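Local coordinates for protein dipeptide Epimerase (Enterococcus faecalis V583, PDB 3JVA) that belongs to the mandelate racemase/muconate lactonizing enzyme family of the enolase superfamily and binds a magnesium ion in its barrel domain, at residues B[34-39]-B[107-112]; B[53-58]-B[242-247]; B[101-106]-B[269-274]; B[153-158]-B[321-326]; B[306-309]-B[313-316]. One frame throughout, in Å; residues are numbered along the deposited sequence.

Contact 1: residues B[34-39]-B[107-112]; sequences VEIETE and YDLMGQ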
# COMPACT_ATOMS: atom_id res chain seq x y z
N VAL B 34 -36.89 30.36 8.93
CA VAL B 34 -37.92 29.86 8.04
C VAL B 34 -39.09 29.27 8.80
O VAL B 34 -38.94 28.72 9.89
CB VAL B 34 -37.36 28.76 7.10
CG1 VAL B 34 -38.46 28.27 6.15
CG2 VAL B 34 -36.19 29.30 6.30
N GLU B 35 -40.27 29.42 8.21
CA GLU B 35 -41.48 28.88 8.79
C GLU B 35 -42.16 28.13 7.65
O GLU B 35 -42.55 28.74 6.65
CB GLU B 35 -42.39 30.00 9.31
CG GLU B 35 -41.79 30.79 10.46
CD GLU B 35 -42.70 31.90 10.94
OE1 GLU B 35 -43.89 31.61 11.23
OE2 GLU B 35 -42.24 33.06 11.05
N ILE B 36 -42.25 26.81 7.79
CA ILE B 36 -42.90 26.01 6.77
C ILE B 36 -44.31 25.73 7.25
O ILE B 36 -44.52 25.19 8.33
CB ILE B 36 -42.16 24.67 6.54
CG1 ILE B 36 -40.74 24.95 6.04
CG2 ILE B 36 -42.92 23.82 5.53
CD1 ILE B 36 -39.98 23.71 5.61
N GLU B 37 -45.29 26.15 6.44
CA GLU B 37 -46.69 25.96 6.78
C GLU B 37 -47.27 24.82 5.96
O GLU B 37 -47.07 24.76 4.75
CB GLU B 37 -47.47 27.25 6.51
CG GLU B 37 -48.98 27.07 6.47
CD GLU B 37 -49.73 28.36 6.17
OE1 GLU B 37 -49.25 29.15 5.33
OE2 GLU B 37 -50.81 28.58 6.76
N THR B 38 -47.99 23.92 6.62
CA THR B 38 -48.60 22.79 5.93
C THR B 38 -50.05 23.16 5.61
O THR B 38 -50.59 24.11 6.18
CB THR B 38 -48.60 21.52 6.80
OG1 THR B 38 -49.34 21.76 8.01
CG2 THR B 38 -47.17 21.13 7.15
N GLU B 39 -50.66 22.42 4.69
CA GLU B 39 -52.04 22.68 4.30
C GLU B 39 -52.98 22.60 5.50
O GLU B 39 -53.94 23.36 5.59
CB GLU B 39 -52.49 21.68 3.24
CG GLU B 39 -51.85 21.85 1.86
CD GLU B 39 -52.24 23.15 1.18
OE1 GLU B 39 -53.36 23.65 1.44
OE2 GLU B 39 -51.44 23.67 0.37
N TYR B 107 -38.19 18.66 10.22
CA TYR B 107 -38.17 17.78 11.37
C TYR B 107 -39.09 18.34 12.46
O TYR B 107 -39.72 17.58 13.18
CB TYR B 107 -36.75 17.60 11.91
CG TYR B 107 -35.96 16.55 11.16
CD1 TYR B 107 -35.11 16.91 10.12
CD2 TYR B 107 -36.08 15.20 11.48
CE1 TYR B 107 -34.40 15.94 9.41
CE2 TYR B 107 -35.38 14.22 10.78
CZ TYR B 107 -34.54 14.60 9.74
OH TYR B 107 -33.83 13.65 9.05
N ASP B 108 -39.18 19.67 12.56
CA ASP B 108 -40.06 20.27 13.57
C ASP B 108 -41.49 19.85 13.22
O ASP B 108 -42.26 19.45 14.10
CB ASP B 108 -39.92 21.80 13.55
CG ASP B 108 -40.69 22.48 14.68
OD1 ASP B 108 -41.03 21.80 15.67
OD2 ASP B 108 -40.95 23.70 14.58
N LEU B 109 -41.82 19.91 11.93
CA LEU B 109 -43.15 19.52 11.46
C LEU B 109 -43.41 18.04 11.71
O LEU B 109 -44.53 17.65 12.04
CB LEU B 109 -43.31 19.84 9.96
CG LEU B 109 -43.63 21.30 9.61
CD1 LEU B 109 -43.54 21.51 8.10
CD2 LEU B 109 -45.04 21.64 10.12
N MET B 110 -42.38 17.20 11.54
CA MET B 110 -42.55 15.78 11.80
C MET B 110 -42.95 15.56 13.26
O MET B 110 -43.86 14.79 13.57
CB MET B 110 -41.24 15.02 11.51
CG MET B 110 -40.89 14.91 10.04
SD MET B 110 -39.46 13.83 9.80
CE MET B 110 -38.49 14.80 8.61
N GLY B 111 -42.26 16.25 14.17
CA GLY B 111 -42.58 16.12 15.58
C GLY B 111 -43.98 16.61 15.89
O GLY B 111 -44.72 15.99 16.65
N GLN B 112 -44.35 17.74 15.29
CA GLN B 112 -45.67 18.30 15.53
C GLN B 112 -46.78 17.37 15.04
O GLN B 112 -47.78 17.19 15.73
CB GLN B 112 -45.78 19.68 14.88
CG GLN B 112 -44.91 20.71 15.59
CD GLN B 112 -45.07 22.10 15.05
OE1 GLN B 112 -46.19 22.59 14.90
NE2 GLN B 112 -43.95 22.76 14.77

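Contact 2: residues B[53-58]-B[242-247]; sequences FITGET and SCFDAQ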
# COMPACT_ATOMS: atom_id res chain seq x y z
N PHE B 53 -16.72 33.23 7.15
CA PHE B 53 -15.34 32.84 7.44
C PHE B 53 -15.13 31.34 7.65
O PHE B 53 -14.00 30.87 7.68
CB PHE B 53 -14.84 33.62 8.66
CG PHE B 53 -15.74 33.53 9.85
CD1 PHE B 53 -15.64 32.46 10.73
CD2 PHE B 53 -16.72 34.49 10.07
CE1 PHE B 53 -16.52 32.34 11.81
CE2 PHE B 53 -17.59 34.39 11.15
CZ PHE B 53 -17.49 33.31 12.02
N ILE B 54 -16.22 30.59 7.80
CA ILE B 54 -16.13 29.14 8.01
C ILE B 54 -16.67 28.33 6.84
O ILE B 54 -15.99 27.44 6.33
CB ILE B 54 -16.91 28.69 9.27
CG1 ILE B 54 -16.23 29.23 10.53
CG2 ILE B 54 -16.95 27.16 9.34
CD1 ILE B 54 -16.94 28.87 11.82
N THR B 55 -17.89 28.65 6.41
CA THR B 55 -18.52 27.93 5.31
C THR B 55 -18.66 28.76 4.04
O THR B 55 -18.98 28.22 2.98
CB THR B 55 -19.92 27.46 5.70
OG1 THR B 55 -20.73 28.60 6.01
CG2 THR B 55 -19.87 26.54 6.90
N GLY B 56 -18.43 30.06 4.15
CA GLY B 56 -18.59 30.95 3.00
C GLY B 56 -20.04 31.38 2.86
O GLY B 56 -20.37 32.24 2.05
N GLU B 57 -20.92 30.78 3.67
CA GLU B 57 -22.35 31.10 3.63
C GLU B 57 -22.63 32.53 4.11
O GLU B 57 -22.16 32.94 5.17
CB GLU B 57 -23.14 30.11 4.49
CG GLU B 57 -23.05 28.65 4.02
CD GLU B 57 -23.90 28.37 2.80
OE1 GLU B 57 -24.99 27.77 2.96
OE2 GLU B 57 -23.50 28.76 1.68
N THR B 58 -23.40 33.27 3.33
CA THR B 58 -23.77 34.64 3.68
C THR B 58 -25.27 34.71 3.92
O THR B 58 -26.02 33.83 3.50
CB THR B 58 -23.43 35.62 2.55
OG1 THR B 58 -24.20 35.29 1.38
CG2 THR B 58 -21.94 35.53 2.20
N SER B 242 -12.55 20.37 9.04
CA SER B 242 -12.20 19.29 8.11
C SER B 242 -13.41 18.41 7.83
O SER B 242 -13.37 17.59 6.91
CB SER B 242 -11.06 18.42 8.67
OG SER B 242 -9.80 19.08 8.56
N CYS B 243 -14.47 18.57 8.61
CA CYS B 243 -15.68 17.79 8.39
C CYS B 243 -16.93 18.65 8.24
O CYS B 243 -17.43 19.21 9.22
CB CYS B 243 -15.91 16.79 9.54
SG CYS B 243 -17.44 15.81 9.31
N PHE B 244 -17.42 18.74 7.01
CA PHE B 244 -18.63 19.49 6.70
C PHE B 244 -19.78 18.49 6.55
O PHE B 244 -20.79 18.60 7.24
CB PHE B 244 -18.48 20.28 5.40
CG PHE B 244 -17.91 21.66 5.58
CD1 PHE B 244 -16.77 21.86 6.34
CD2 PHE B 244 -18.51 22.76 4.98
CE1 PHE B 244 -16.23 23.13 6.50
CE2 PHE B 244 -17.98 24.04 5.13
CZ PHE B 244 -16.83 24.22 5.90
N ASP B 245 -19.59 17.50 5.68
CA ASP B 245 -20.63 16.50 5.41
C ASP B 245 -20.24 15.03 5.62
O ASP B 245 -19.13 14.71 6.05
CB ASP B 245 -21.16 16.67 3.98
CG ASP B 245 -20.07 16.53 2.93
OD1 ASP B 245 -19.11 15.78 3.17
OD2 ASP B 245 -20.19 17.16 1.86
N ALA B 246 -21.18 14.14 5.32
CA ALA B 246 -20.97 12.71 5.48
C ALA B 246 -19.79 12.19 4.68
O ALA B 246 -19.07 11.29 5.12
CB ALA B 246 -22.24 11.94 5.09
N GLN B 247 -19.58 12.75 3.49
CA GLN B 247 -18.46 12.30 2.68
C GLN B 247 -17.14 12.64 3.35
O GLN B 247 -16.19 11.86 3.30
CB GLN B 247 -18.54 12.91 1.28
CG GLN B 247 -19.73 12.37 0.49
CD GLN B 247 -19.79 12.90 -0.93
OE1 GLN B 247 -19.97 14.09 -1.15
NE2 GLN B 247 -19.62 12.01 -1.90

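Contact 3: residues B[101-106]-B[269-274]; sequences AIDIAC and GGIHEA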
# COMPACT_ATOMS: atom_id res chain seq x y z
N ALA B 101 -31.84 25.10 7.20
CA ALA B 101 -33.04 25.85 7.55
C ALA B 101 -34.30 25.07 7.15
O ALA B 101 -35.23 24.92 7.94
CB ALA B 101 -33.02 27.22 6.89
N ILE B 102 -34.31 24.56 5.92
CA ILE B 102 -35.45 23.79 5.44
C ILE B 102 -35.57 22.47 6.19
O ILE B 102 -36.66 22.07 6.62
CB ILE B 102 -35.32 23.46 3.94
CG1 ILE B 102 -35.41 24.73 3.09
CG2 ILE B 102 -36.38 22.44 3.53
CD1 ILE B 102 -36.76 25.45 3.18
N ASP B 103 -34.45 21.77 6.34
CA ASP B 103 -34.47 20.48 7.02
C ASP B 103 -34.97 20.57 8.46
O ASP B 103 -35.85 19.81 8.87
CB ASP B 103 -33.07 19.86 7.00
CG ASP B 103 -32.42 19.87 8.36
OD1 ASP B 103 -31.70 20.85 8.66
OD2 ASP B 103 -32.65 18.93 9.13
N ILE B 104 -34.42 21.50 9.24
CA ILE B 104 -34.84 21.65 10.63
C ILE B 104 -36.35 21.90 10.72
O ILE B 104 -37.04 21.27 11.53
CB ILE B 104 -34.07 22.80 11.31
CG1 ILE B 104 -32.59 22.40 11.47
CG2 ILE B 104 -34.69 23.12 12.68
CD1 ILE B 104 -31.67 23.55 11.85
N ALA B 105 -36.87 22.80 9.89
CA ALA B 105 -38.30 23.09 9.90
C ALA B 105 -39.11 21.83 9.57
O ALA B 105 -40.19 21.62 10.11
CB ALA B 105 -38.62 24.21 8.91
N CYS B 106 -38.59 20.98 8.68
CA CYS B 106 -39.29 19.75 8.33
C CYS B 106 -39.31 18.78 9.51
O CYS B 106 -40.33 18.14 9.77
CB CYS B 106 -38.64 19.07 7.12
SG CYS B 106 -38.96 19.92 5.55
N GLY B 269 -25.77 20.90 6.51
CA GLY B 269 -27.05 21.06 5.85
C GLY B 269 -28.23 20.42 6.56
O GLY B 269 -29.20 20.02 5.92
N GLY B 270 -28.15 20.31 7.88
CA GLY B 270 -29.27 19.77 8.62
C GLY B 270 -29.14 18.45 9.35
O GLY B 270 -28.12 17.77 9.27
N ILE B 271 -30.21 18.10 10.06
CA ILE B 271 -30.27 16.88 10.85
C ILE B 271 -30.10 15.63 10.00
O ILE B 271 -29.42 14.69 10.40
CB ILE B 271 -31.60 16.81 11.64
CG1 ILE B 271 -31.61 17.91 12.72
CG2 ILE B 271 -31.79 15.44 12.28
CD1 ILE B 271 -32.96 18.15 13.36
N HIS B 272 -30.72 15.62 8.82
CA HIS B 272 -30.63 14.46 7.94
C HIS B 272 -29.18 14.04 7.66
O HIS B 272 -28.84 12.85 7.71
CB HIS B 272 -31.36 14.77 6.62
CG HIS B 272 -31.46 13.60 5.69
ND1 HIS B 272 -32.41 12.60 5.84
CD2 HIS B 272 -30.75 13.28 4.58
CE1 HIS B 272 -32.28 11.72 4.86
NE2 HIS B 272 -31.28 12.11 4.09
N GLU B 273 -28.33 15.02 7.36
CA GLU B 273 -26.93 14.76 7.07
C GLU B 273 -26.14 14.52 8.36
O GLU B 273 -25.24 13.69 8.39
CB GLU B 273 -26.33 15.95 6.30
CG GLU B 273 -24.91 15.71 5.78
CD GLU B 273 -24.87 14.80 4.55
OE1 GLU B 273 -25.94 14.44 4.02
OE2 GLU B 273 -23.75 14.45 4.12
N ALA B 274 -26.50 15.24 9.42
CA ALA B 274 -25.82 15.07 10.71
C ALA B 274 -25.97 13.62 11.19
O ALA B 274 -25.05 13.04 11.77
CB ALA B 274 -26.41 16.02 11.74

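Contact 4: residues B[153-158]-B[321-326]; sequences LGFDTL and ATFGLE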
# COMPACT_ATOMS: atom_id res chain seq x y z
N LEU B 153 -22.22 28.87 37.91
CA LEU B 153 -23.48 28.66 37.20
C LEU B 153 -23.73 27.17 36.98
O LEU B 153 -24.82 26.76 36.55
CB LEU B 153 -23.45 29.40 35.86
CG LEU B 153 -24.32 30.65 35.67
CD1 LEU B 153 -24.41 31.46 36.95
CD2 LEU B 153 -23.74 31.48 34.54
N GLY B 154 -22.73 26.34 37.28
CA GLY B 154 -22.89 24.90 37.12
C GLY B 154 -22.12 24.27 35.97
O GLY B 154 -22.08 23.04 35.85
N PHE B 155 -21.53 25.09 35.12
CA PHE B 155 -20.77 24.55 33.99
C PHE B 155 -19.57 23.74 34.46
O PHE B 155 -18.85 24.16 35.37
CB PHE B 155 -20.33 25.68 33.07
CG PHE B 155 -21.45 26.28 32.27
CD1 PHE B 155 -21.91 25.64 31.12
CD2 PHE B 155 -22.09 27.44 32.70
CE1 PHE B 155 -22.99 26.15 30.41
CE2 PHE B 155 -23.18 27.95 31.99
CZ PHE B 155 -23.63 27.30 30.85
N ASP B 156 -19.36 22.58 33.85
CA ASP B 156 -18.23 21.73 34.22
C ASP B 156 -17.23 21.63 33.07
O ASP B 156 -16.21 20.97 33.17
CB ASP B 156 -18.73 20.33 34.59
CG ASP B 156 -19.41 19.61 33.43
OD1 ASP B 156 -20.00 18.53 33.67
OD2 ASP B 156 -19.36 20.12 32.29
N THR B 157 -17.54 22.32 31.97
CA THR B 157 -16.68 22.31 30.79
C THR B 157 -16.61 23.70 30.16
O THR B 157 -17.64 24.31 29.84
CB THR B 157 -17.18 21.30 29.74
OG1 THR B 157 -17.33 20.01 30.36
CG2 THR B 157 -16.19 21.19 28.58
N LEU B 158 -15.40 24.20 30.00
CA LEU B 158 -15.18 25.52 29.41
C LEU B 158 -14.41 25.35 28.10
O LEU B 158 -13.54 24.49 27.99
CB LEU B 158 -14.37 26.40 30.36
CG LEU B 158 -14.94 26.53 31.78
CD1 LEU B 158 -13.94 27.29 32.65
CD2 LEU B 158 -16.28 27.25 31.73
N ALA B 321 -24.83 29.24 22.03
CA ALA B 321 -25.23 30.47 21.35
C ALA B 321 -26.34 31.27 22.03
O ALA B 321 -26.28 32.50 22.05
CB ALA B 321 -25.62 30.17 19.90
N THR B 322 -27.34 30.61 22.60
CA THR B 322 -28.43 31.36 23.23
C THR B 322 -27.97 32.16 24.44
O THR B 322 -28.58 33.18 24.78
CB THR B 322 -29.62 30.47 23.66
OG1 THR B 322 -29.23 29.60 24.73
CG2 THR B 322 -30.12 29.64 22.48
N PHE B 323 -26.89 31.72 25.08
CA PHE B 323 -26.37 32.40 26.26
C PHE B 323 -25.77 33.77 25.96
O PHE B 323 -25.62 34.59 26.86
CB PHE B 323 -25.31 31.55 26.97
CG PHE B 323 -25.72 30.13 27.21
CD1 PHE B 323 -27.05 29.78 27.40
CD2 PHE B 323 -24.76 29.13 27.29
CE1 PHE B 323 -27.42 28.46 27.65
CE2 PHE B 323 -25.11 27.80 27.54
CZ PHE B 323 -26.45 27.47 27.72
N GLY B 324 -25.42 34.00 24.70
CA GLY B 324 -24.84 35.28 24.32
C GLY B 324 -25.76 36.21 23.56
O GLY B 324 -25.30 37.21 23.00
N LEU B 325 -27.05 35.90 23.53
CA LEU B 325 -28.03 36.72 22.82
C LEU B 325 -28.67 37.76 23.74
O LEU B 325 -29.00 37.45 24.88
CB LEU B 325 -29.13 35.83 22.23
CG LEU B 325 -28.71 34.72 21.27
CD1 LEU B 325 -29.96 33.97 20.80
CD2 LEU B 325 -27.96 35.30 20.08
N GLU B 326 -28.84 38.98 23.25
CA GLU B 326 -29.46 40.04 24.06
C GLU B 326 -30.95 39.81 24.25
O GLU B 326 -31.54 40.26 25.23
CB GLU B 326 -29.22 41.41 23.43
CG GLU B 326 -27.83 41.96 23.70
CD GLU B 326 -27.60 42.32 25.16
OE1 GLU B 326 -26.48 42.75 25.49
OE2 GLU B 326 -28.54 42.17 25.98

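Contact 5: residues B[306-309]-B[313-316]; sequences HLAA and NITR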
# COMPACT_ATOMS: atom_id res chain seq x y z
N HIS B 306 -31.76 18.57 20.45
CA HIS B 306 -32.62 17.39 20.32
C HIS B 306 -31.82 16.25 19.69
O HIS B 306 -31.92 15.10 20.12
CB HIS B 306 -33.85 17.71 19.47
CG HIS B 306 -34.95 18.38 20.24
ND1 HIS B 306 -36.00 17.68 20.80
CD2 HIS B 306 -35.13 19.68 20.60
CE1 HIS B 306 -36.78 18.52 21.47
NE2 HIS B 306 -36.27 19.74 21.36
N LEU B 307 -31.04 16.57 18.67
CA LEU B 307 -30.22 15.56 18.01
C LEU B 307 -29.17 14.99 18.96
O LEU B 307 -28.98 13.77 19.04
CB LEU B 307 -29.51 16.17 16.79
CG LEU B 307 -28.56 15.20 16.08
CD1 LEU B 307 -29.32 13.97 15.59
CD2 LEU B 307 -27.89 15.92 14.92
N ALA B 308 -28.48 15.88 19.67
CA ALA B 308 -27.43 15.46 20.61
C ALA B 308 -28.02 14.57 21.70
O ALA B 308 -27.47 13.52 22.01
CB ALA B 308 -26.78 16.69 21.23
N ALA B 309 -29.14 14.99 22.27
CA ALA B 309 -29.77 14.20 23.31
C ALA B 309 -30.23 12.84 22.79
O ALA B 309 -30.15 11.84 23.50
CB ALA B 309 -30.96 14.97 23.90
N ASN B 313 -23.93 8.33 20.39
CA ASN B 313 -22.57 8.67 19.96
C ASN B 313 -22.21 10.15 19.94
O ASN B 313 -21.04 10.50 19.77
CB ASN B 313 -22.27 8.03 18.60
CG ASN B 313 -20.78 7.97 18.32
OD1 ASN B 313 -20.02 7.35 19.07
ND2 ASN B 313 -20.36 8.61 17.25
N ILE B 314 -23.20 11.04 20.08
CA ILE B 314 -22.90 12.47 20.14
C ILE B 314 -22.75 12.65 21.64
O ILE B 314 -23.71 12.90 22.36
CB ILE B 314 -24.04 13.34 19.58
CG1 ILE B 314 -24.26 13.02 18.09
CG2 ILE B 314 -23.68 14.82 19.71
CD1 ILE B 314 -25.35 13.86 17.43
N THR B 315 -21.51 12.50 22.10
CA THR B 315 -21.18 12.54 23.52
C THR B 315 -20.79 13.88 24.12
O THR B 315 -20.67 13.99 25.34
CB THR B 315 -20.06 11.55 23.80
OG1 THR B 315 -18.90 11.95 23.08
CG2 THR B 315 -20.47 10.16 23.37
N ARG B 316 -20.56 14.87 23.27
CA ARG B 316 -20.18 16.20 23.71
C ARG B 316 -21.03 17.24 23.00
O ARG B 316 -21.50 17.01 21.89
CB ARG B 316 -18.70 16.47 23.41
CG ARG B 316 -17.72 15.58 24.16
CD ARG B 316 -16.30 16.03 23.87
NE ARG B 316 -15.29 15.31 24.65
CZ ARG B 316 -14.76 14.14 24.32
NH1 ARG B 316 -15.13 13.52 23.21
NH2 ARG B 316 -13.83 13.60 25.10

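Contact 1: residues B[34-39]-B[107-112]
Ile36 and Leu109 are brought together by their first torsions. In Ile36, chi1 is -62°, which sets CG2 trans to the backbone N and holds it out toward the helix. In Leu109, chi1 of -80° swings CG away from the carbonyl carbon, and both methyls reach the strand. CD1 of Leu109 touches Ile36 CG2 at 3.5 Å, the closest approach of the contact. The two side chains pass each other at a slant. Thr38 comes from two residues further along the strand. Its methyl meets the leucine tip to tip, with CG2 at 3.7 Å from Leu109 CD2 and at 3.8 Å from Leu109 CD1. The leucine fork therefore sits against both residues on one face of strand 29-38. The hydroxyl of Thr38 is turned to other work and bonds to the carbonyl O of Leu42. Pro78 lies against Leu109, and Ala105 and Cys106 continue the helix face against Ile36. This is sheet-on-helix packing in the N-terminal domain: helix 96-114 packs on one face of the four-stranded antiparallel sheet. All three touching residues are buried. The chemistry is methyl against methyl, so the pairing depends on shape and on exclusion of water.

Contact 2: residues B[53-58]-B[242-247]
Thr55 and Phe244 come closest in backbone terms, with their CA atoms 8.6 Å apart, and both lie in loops. The distance is spanned mainly by the Phe244 side chain, which points toward the 53-58 loop. Its chi1 of -89° puts CG on the far side from its own carbonyl carbon and sends the ring across. The ring tip does the touching. CZ approaches the carbonyl O of Ile54 at 3.4 Å, and this oxygen lies at the ring edge, near the ring plane. CE2 meets the methyl CG2 of Thr55 at 3.6 Å, on an oblique line. The same methyl is 4.0 Å from Phe244 CZ. The hydroxyl of Thr55 is used inside its own loop. Its OG1 accepts from Glu57 N at 3.2 Å, which makes an ST turn, and it is also bonded to Gly51 O. These bonds fix the rotation of the threonine and so fix where its methyl lies. Ile54 also borders a glycerol molecule and lies about 7 Å from the magnesium ion by nearest side-chain atom. Phe94 packs on Phe244 as well. The 53-58 loop runs from strand 43-48 of the N-terminal domain to helix 59-73, where Thr58 is the N-cap. Residues 242-245 form the loop after barrel strand 236-239, and Ala246 and Gln247 begin helix 246-255, where Asp245 is the N-cap.

Contact 3: residues B[101-106]-B[269-274]
Asp103 reaches from helix 96-114 to the first turn of helix 271-284 and accepts a hydrogen bond from Ile271 N. The bond to OD2 is 2.7 Å long and bent, with 139° at the hydrogen. The N-H comes from above the carboxylate, well out of its plane. The aspartate chi1 of 108° lies off the staggered values, and OD1 sits too near Gly270 in the model, so the exact pose of the carboxylate is doubtful. Ile271 crosses the aspartate at about a right angle. Its CB is 3.4 Å from Asp103 OD2. A chi1 of -68° puts Ile271 CG1 beside its own backbone N, where it is 3.9 Å from Asp103 OD2. His85 flanks Asp103, and its ring stacks on that of His272. The carboxylate is buried. The start of helix 271-284 would probably favour a negative charge there. Gly270 holds the N-cap position without a side chain, and the aspartate supplies an acceptor from another helix. The contact joins the N-terminal capping domain to helix 271-284, which follows strand 260-263 and the short helix 265-268. Such a two-domain arrangement, capping domain against TIM-type barrel, is typical of the enolase superfamily.

Contact 4: residues B[153-158]-B[321-326]
Phe155 and Phe323 reach for each other from opposite directions, and CZ of Phe155 meets CE2 of Phe323. In Phe155 the bond from CA to CB already points toward the 321-326 segment. From CB, a chi1 of -73° takes CG away from the carbonyl carbon and out along the line to the partner. CE1 comes next, 3.9 Å from Phe323 CE2. At the tip, CZ makes the closest touch, 3.7 Å from the same Phe323 CE2. CZ is also 4.2 Å from Phe323 CD2. Relative to the Phe155 ring, Phe323 CE2 lies at the edge, near the plane. The ring centroids are 5.8 Å apart and the planes stand at 67°, so the pair is oblique. Phe155 lies in the link between helix 140-152 and strand 157-161, in the beta-alpha-beta unit that begins with strand 128-134 of the barrel. A Schellman motif at Gly154 ends the helix just before it. Phe323 lies in a short 3-10 turn after the last parallel strand, 314-317. Ile133 of strand 128-134 touches both rings, and Pro340 and Lys150 of helix 140-152 also pack on Phe155. The carbonyl O of Phe323 is bonded to Lys16 NZ, from a strand of the N-terminal domain.

Contact 5: residues B[306-309]-B[313-316]
Leu307 and Ala308 pack on Ile314 inside a beta-alpha-beta unit of the barrel. The unit runs from strand 287-290 through helix 298-310 to strand 314-317, and the contact joins its helix to its second strand. His306 opens the segment on another side of the helix, where ND1 is bonded to Tyr119 N. Leu307 comes next. Its chi1 of 176° lays CG beside the carbonyl carbon and opposite the backbone N. In that position Leu307 CG meets Ile314 CD1 at 3.7 Å. The leucine and isoleucine side chains cross at about a right angle. Leu307 CD2 touches the same methyl more loosely, at 4.1 Å from Ile314 CD1. Ala274 and Leu275 of helix 271-284 pack on Leu307 as well. Ala308 follows and gives the closest backbone approach, with its CA 5.4 Å from the CA of Ile314. Its small side chain is consistent with so near an approach. The other branch of the isoleucine is used here: Ile314 CG2 is 3.9 Å from Ala308 CB. With Ile314 chi1 at -62°, this branch stands opposite the backbone N of the strand residue. Ile290 of strand 287-290 touches both residues of this pair. Ala309 turns its CB away from the strand. The isoleucine thus straddles two helix residues, and Ile314 CD1 also lies 4.0 Å from Leu307 O.

How the contacts relate
Contact 1 lies within the N-terminal domain, and contacts 4 and 5 lie within the barrel domain. Contacts 2 and 3 join the two domains. Contacts 1 and 3 share helix 96-114, and their centres are 12 Å apart. Contact 3 also touches contact 2, through Glu273 and Ala246, and contact 5, through Ala274 and Leu307. It is thus the hub of the set. Contact 4 touches none of the others; its centre is about 17 Å from that of contact 5 and about 29 Å from that of contact 1. It reaches the same sheet as contact 5. Contacts 1, 2 and 3 alternate in sequence. Contacts 2 and 3 pair early segments with late ones across the domain interface.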